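Local coordinates for MsStt7d protein (PDB 4IX3), which probably acts as an ATP-dependent protein kinase, a homolog of the state transition kinase Stt7, and is represented here by its catalytic domain, at residues B[214-228]-B[243-255]. Sequence-based numbering, arbitrary orientation.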
# COMPACT_ATOMS: atom_id res chain seq x y z
N ARG B 214 7.93 1.98 12.53
CA ARG B 214 7.70 2.09 13.96
C ARG B 214 8.22 0.86 14.72
O ARG B 214 8.50 0.98 15.93
CB ARG B 214 6.21 2.25 14.23
CG ARG B 214 5.59 3.51 13.61
CD ARG B 214 4.09 3.55 13.80
NE ARG B 214 3.52 2.44 13.04
CZ ARG B 214 2.27 2.03 13.13
NH1 ARG B 214 1.42 2.67 13.92
NH2 ARG B 214 1.88 0.94 12.45
N TYR B 215 8.29 -0.28 14.04
CA TYR B 215 8.58 -1.57 14.65
C TYR B 215 9.80 -2.22 14.05
O TYR B 215 10.06 -3.39 14.28
CB TYR B 215 7.36 -2.49 14.54
CG TYR B 215 6.18 -1.91 15.29
CD1 TYR B 215 6.09 -2.09 16.70
CD2 TYR B 215 5.19 -1.12 14.67
CE1 TYR B 215 5.05 -1.55 17.41
CE2 TYR B 215 4.17 -0.56 15.39
CZ TYR B 215 4.08 -0.78 16.77
OH TYR B 215 3.07 -0.18 17.48
N ALA B 216 10.64 -1.42 13.39
CA ALA B 216 11.89 -1.91 12.83
C ALA B 216 12.97 -0.88 13.16
O ALA B 216 12.75 0.34 13.05
CB ALA B 216 11.76 -2.06 11.30
N LYS B 217 14.10 -1.37 13.70
CA LYS B 217 15.26 -0.52 13.96
C LYS B 217 15.61 0.25 12.68
O LYS B 217 15.61 -0.32 11.58
CB LYS B 217 16.44 -1.39 14.45
CG LYS B 217 17.73 -0.65 14.75
CD LYS B 217 18.72 -1.50 15.54
CE LYS B 217 19.98 -0.71 15.81
NZ LYS B 217 20.91 -1.01 14.67
N ALA B 218 15.90 1.55 12.81
CA ALA B 218 15.92 2.42 11.63
C ALA B 218 16.96 1.99 10.60
O ALA B 218 16.79 2.20 9.40
CB ALA B 218 16.11 3.87 12.02
N ASP B 219 18.07 1.41 11.05
CA ASP B 219 19.10 0.99 10.11
C ASP B 219 19.12 -0.51 9.83
O ASP B 219 20.12 -1.04 9.32
CB ASP B 219 20.46 1.48 10.58
CG ASP B 219 20.94 0.75 11.82
OD1 ASP B 219 20.11 0.11 12.52
OD2 ASP B 219 22.13 0.94 12.16
N GLU B 220 18.02 -1.19 10.17
CA GLU B 220 17.86 -2.63 9.91
C GLU B 220 16.44 -2.87 9.39
O GLU B 220 15.63 -3.57 10.01
CB GLU B 220 18.12 -3.48 11.14
CG GLU B 220 19.53 -3.27 11.65
CD GLU B 220 19.87 -4.05 12.90
OE1 GLU B 220 19.09 -4.95 13.30
OE2 GLU B 220 20.92 -3.71 13.49
N LEU B 221 16.20 -2.36 8.18
CA LEU B 221 14.94 -2.54 7.48
C LEU B 221 14.92 -3.83 6.64
O LEU B 221 13.96 -4.11 5.91
CB LEU B 221 14.59 -1.28 6.67
CG LEU B 221 14.59 -0.02 7.52
CD1 LEU B 221 14.34 1.15 6.58
CD2 LEU B 221 13.61 -0.07 8.69
N TYR B 222 15.95 -4.65 6.76
CA TYR B 222 16.15 -5.86 5.96
C TYR B 222 16.07 -7.14 6.81
O TYR B 222 16.21 -7.08 8.04
CB TYR B 222 17.54 -5.82 5.32
CG TYR B 222 18.69 -5.65 6.33
CD1 TYR B 222 19.17 -6.74 7.08
CD2 TYR B 222 19.26 -4.39 6.56
CE1 TYR B 222 20.18 -6.58 8.02
CE2 TYR B 222 20.28 -4.23 7.50
CZ TYR B 222 20.72 -5.32 8.22
OH TYR B 222 21.74 -5.08 9.12
N LEU B 223 15.95 -8.29 6.16
CA LEU B 223 16.20 -9.60 6.78
C LEU B 223 17.63 -10.05 6.53
O LEU B 223 18.32 -10.46 7.46
CB LEU B 223 15.20 -10.67 6.32
CG LEU B 223 13.75 -10.42 6.72
CD1 LEU B 223 12.88 -11.60 6.31
CD2 LEU B 223 13.62 -10.19 8.22
N LEU B 224 18.12 -9.88 5.30
CA LEU B 224 19.52 -10.18 4.99
C LEU B 224 20.12 -8.85 4.58
O LEU B 224 19.46 -8.08 3.87
CB LEU B 224 19.62 -11.09 3.77
CG LEU B 224 19.15 -12.52 4.00
CD1 LEU B 224 19.10 -13.33 2.70
CD2 LEU B 224 19.96 -13.21 5.08
N PRO B 225 21.32 -8.51 5.12
CA PRO B 225 21.97 -7.26 4.74
C PRO B 225 22.42 -7.30 3.28
O PRO B 225 22.77 -8.36 2.75
CB PRO B 225 23.15 -7.22 5.70
CG PRO B 225 23.57 -8.65 5.82
CD PRO B 225 22.25 -9.39 5.85
N PRO B 226 22.35 -6.14 2.60
CA PRO B 226 22.92 -5.95 1.26
C PRO B 226 24.20 -6.70 0.93
O PRO B 226 24.30 -7.28 -0.15
CB PRO B 226 23.14 -4.44 1.22
CG PRO B 226 21.90 -3.96 1.91
CD PRO B 226 21.55 -4.97 2.98
N GLY B 227 25.15 -6.69 1.86
CA GLY B 227 26.40 -7.44 1.73
C GLY B 227 26.27 -8.93 1.48
O GLY B 227 27.24 -9.57 1.04
N SER B 228 25.07 -9.47 1.70
CA SER B 228 24.84 -10.92 1.81
C SER B 228 24.69 -11.55 0.43
O SER B 228 24.13 -10.93 -0.48
CB SER B 228 23.59 -11.18 2.67
OG SER B 228 23.13 -12.54 2.65
N HIS B 243 23.39 -14.06 9.60
CA HIS B 243 22.69 -12.79 9.54
C HIS B 243 21.46 -12.75 10.42
O HIS B 243 20.90 -11.66 10.63
CB HIS B 243 22.31 -12.46 8.09
CG HIS B 243 23.49 -12.42 7.15
ND1 HIS B 243 24.56 -11.61 7.34
CD2 HIS B 243 23.74 -13.14 5.98
CE1 HIS B 243 25.45 -11.80 6.33
NE2 HIS B 243 24.95 -12.74 5.50
N LYS B 244 21.03 -13.90 10.95
CA LYS B 244 20.02 -13.90 12.01
C LYS B 244 18.76 -13.09 11.68
O LYS B 244 18.35 -12.17 12.43
CB LYS B 244 20.59 -13.40 13.35
CG LYS B 244 21.83 -14.17 13.79
CD LYS B 244 22.23 -13.74 15.19
CE LYS B 244 23.14 -14.72 15.89
NZ LYS B 244 24.21 -15.38 15.11
N PRO B 245 18.11 -13.41 10.54
CA PRO B 245 16.94 -12.64 10.13
C PRO B 245 15.80 -12.73 11.13
O PRO B 245 14.98 -11.79 11.23
CB PRO B 245 16.54 -13.28 8.80
CG PRO B 245 17.09 -14.69 8.89
CD PRO B 245 18.40 -14.54 9.65
N ASP B 246 15.75 -13.80 11.94
CA ASP B 246 14.74 -13.91 12.99
C ASP B 246 14.83 -12.79 14.03
O ASP B 246 13.85 -12.50 14.70
CB ASP B 246 14.83 -15.29 13.67
CG ASP B 246 16.21 -15.55 14.24
OD1 ASP B 246 16.28 -15.85 15.45
OD2 ASP B 246 17.20 -15.48 13.48
N ARG B 247 16.05 -12.26 14.21
CA ARG B 247 16.26 -11.14 15.15
C ARG B 247 15.55 -9.87 14.69
O ARG B 247 15.30 -8.98 15.51
CB ARG B 247 17.74 -10.88 15.41
CG ARG B 247 18.27 -11.64 16.62
CD ARG B 247 18.04 -13.15 16.61
NE ARG B 247 18.93 -13.77 17.59
CZ ARG B 247 19.36 -15.03 17.53
NH1 ARG B 247 18.83 -15.87 16.64
NH2 ARG B 247 20.29 -15.46 18.37
N PHE B 248 15.08 -9.81 13.42
CA PHE B 248 14.16 -8.73 13.05
C PHE B 248 12.87 -8.81 13.87
O PHE B 248 12.36 -7.80 14.41
CB PHE B 248 13.86 -8.82 11.55
CG PHE B 248 12.99 -7.69 11.05
CD1 PHE B 248 13.55 -6.64 10.30
CD2 PHE B 248 11.61 -7.70 11.19
CE1 PHE B 248 12.76 -5.57 9.86
CE2 PHE B 248 10.81 -6.67 10.72
CZ PHE B 248 11.39 -5.59 10.05
N ASP B 249 12.36 -10.04 14.02
CA ASP B 249 11.16 -10.25 14.83
C ASP B 249 11.42 -10.02 16.33
O ASP B 249 10.55 -9.53 17.03
CB ASP B 249 10.60 -11.66 14.66
CG ASP B 249 9.88 -11.89 13.33
OD1 ASP B 249 9.46 -10.91 12.65
OD2 ASP B 249 9.63 -13.09 13.03
N SER B 250 12.64 -10.31 16.78
CA SER B 250 12.97 -10.04 18.20
C SER B 250 12.85 -8.55 18.54
O SER B 250 12.21 -8.17 19.52
CB SER B 250 14.39 -10.47 18.49
OG SER B 250 14.53 -11.88 18.34
N TRP B 251 13.36 -7.69 17.64
CA TRP B 251 13.28 -6.22 17.87
C TRP B 251 11.83 -5.78 17.88
O TRP B 251 11.38 -5.07 18.77
CB TRP B 251 14.03 -5.52 16.76
CG TRP B 251 13.87 -4.02 16.87
CD1 TRP B 251 12.85 -3.24 16.36
CD2 TRP B 251 14.83 -3.09 17.47
NE1 TRP B 251 13.02 -1.92 16.70
CE2 TRP B 251 14.22 -1.77 17.35
CE3 TRP B 251 16.04 -3.23 18.15
CZ2 TRP B 251 14.86 -0.63 17.84
CZ3 TRP B 251 16.66 -2.09 18.66
CH2 TRP B 251 16.06 -0.82 18.53
N SER B 252 11.02 -6.25 16.91
CA SER B 252 9.61 -5.89 16.92
C SER B 252 8.87 -6.38 18.16
O SER B 252 8.04 -5.66 18.67
CB SER B 252 8.91 -6.49 15.69
OG SER B 252 9.53 -6.10 14.47
N ALA B 253 9.22 -7.58 18.64
CA ALA B 253 8.59 -8.09 19.86
C ALA B 253 9.01 -7.21 21.07
O ALA B 253 8.18 -7.00 21.95
CB ALA B 253 9.00 -9.54 20.11
N GLY B 254 10.24 -6.70 21.09
CA GLY B 254 10.62 -5.73 22.15
C GLY B 254 9.80 -4.44 22.11
O GLY B 254 9.34 -3.98 23.13
N CYS B 255 9.47 -3.98 20.89
CA CYS B 255 8.56 -2.86 20.77
C CYS B 255 7.19 -3.16 21.30
O CYS B 255 6.59 -2.33 21.97
CB CYS B 255 8.46 -2.41 19.30
SG CYS B 255 9.98 -1.71 18.58
O HOH W 1 11.28 0.25 15.94
O HOH W 2 12.36 -5.13 13.57
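Y215 lies against S252 (CA to CA 5.0 Å) and L223 against P245 (4.6 Å), so the irregular loop 214-228 runs antiparallel to the start of helix 246-261 and the residues leading into it. In the canonical kinase fold, the end of the activation segment (to E220) and the residues after it here pack on helix αF of the C-lobe. The helix carries the family's Asp-x-Trp-Ser-x-Gly sequence at D249 to G254, and the D249 carboxylate accepts hydrogen bonds from the backbone N of H166 and of R167. E220, at the place of the Glu in the usual Ala-Pro-Glu motif, pairs with R326.

The carbonyl of Y215 is gripped twice: S252 OG donates to Y215 O at 2.8 Å, with a C=O...OG angle of 156°, and water 2 donates to the same oxygen and to F248 O. W251 holds its indole flat under K217 because chi1 of 175° turns CG opposite the main-chain nitrogen. K217 CB makes a CH-pi contact 3.7 Å from the centroid of the six-membered ring, nearly over its middle, and the aliphatic chain continues across the ring before NZ reaches D219 OD1 and E220 OE2. Water 1 lies in the indole plane at its edge, accepting from W251 NE1, and from there donates to R214 O.

Farther along, L223 CD2 crosses to F248 CB at 3.6 Å, while A216 CB meets the far end of the F248 ring, at CZ. Beyond the turn at K244, P225 CD makes a CH-pi contact over one face of the H243 imidazole, 3.7 Å from its centroid and 23° off the ring normal.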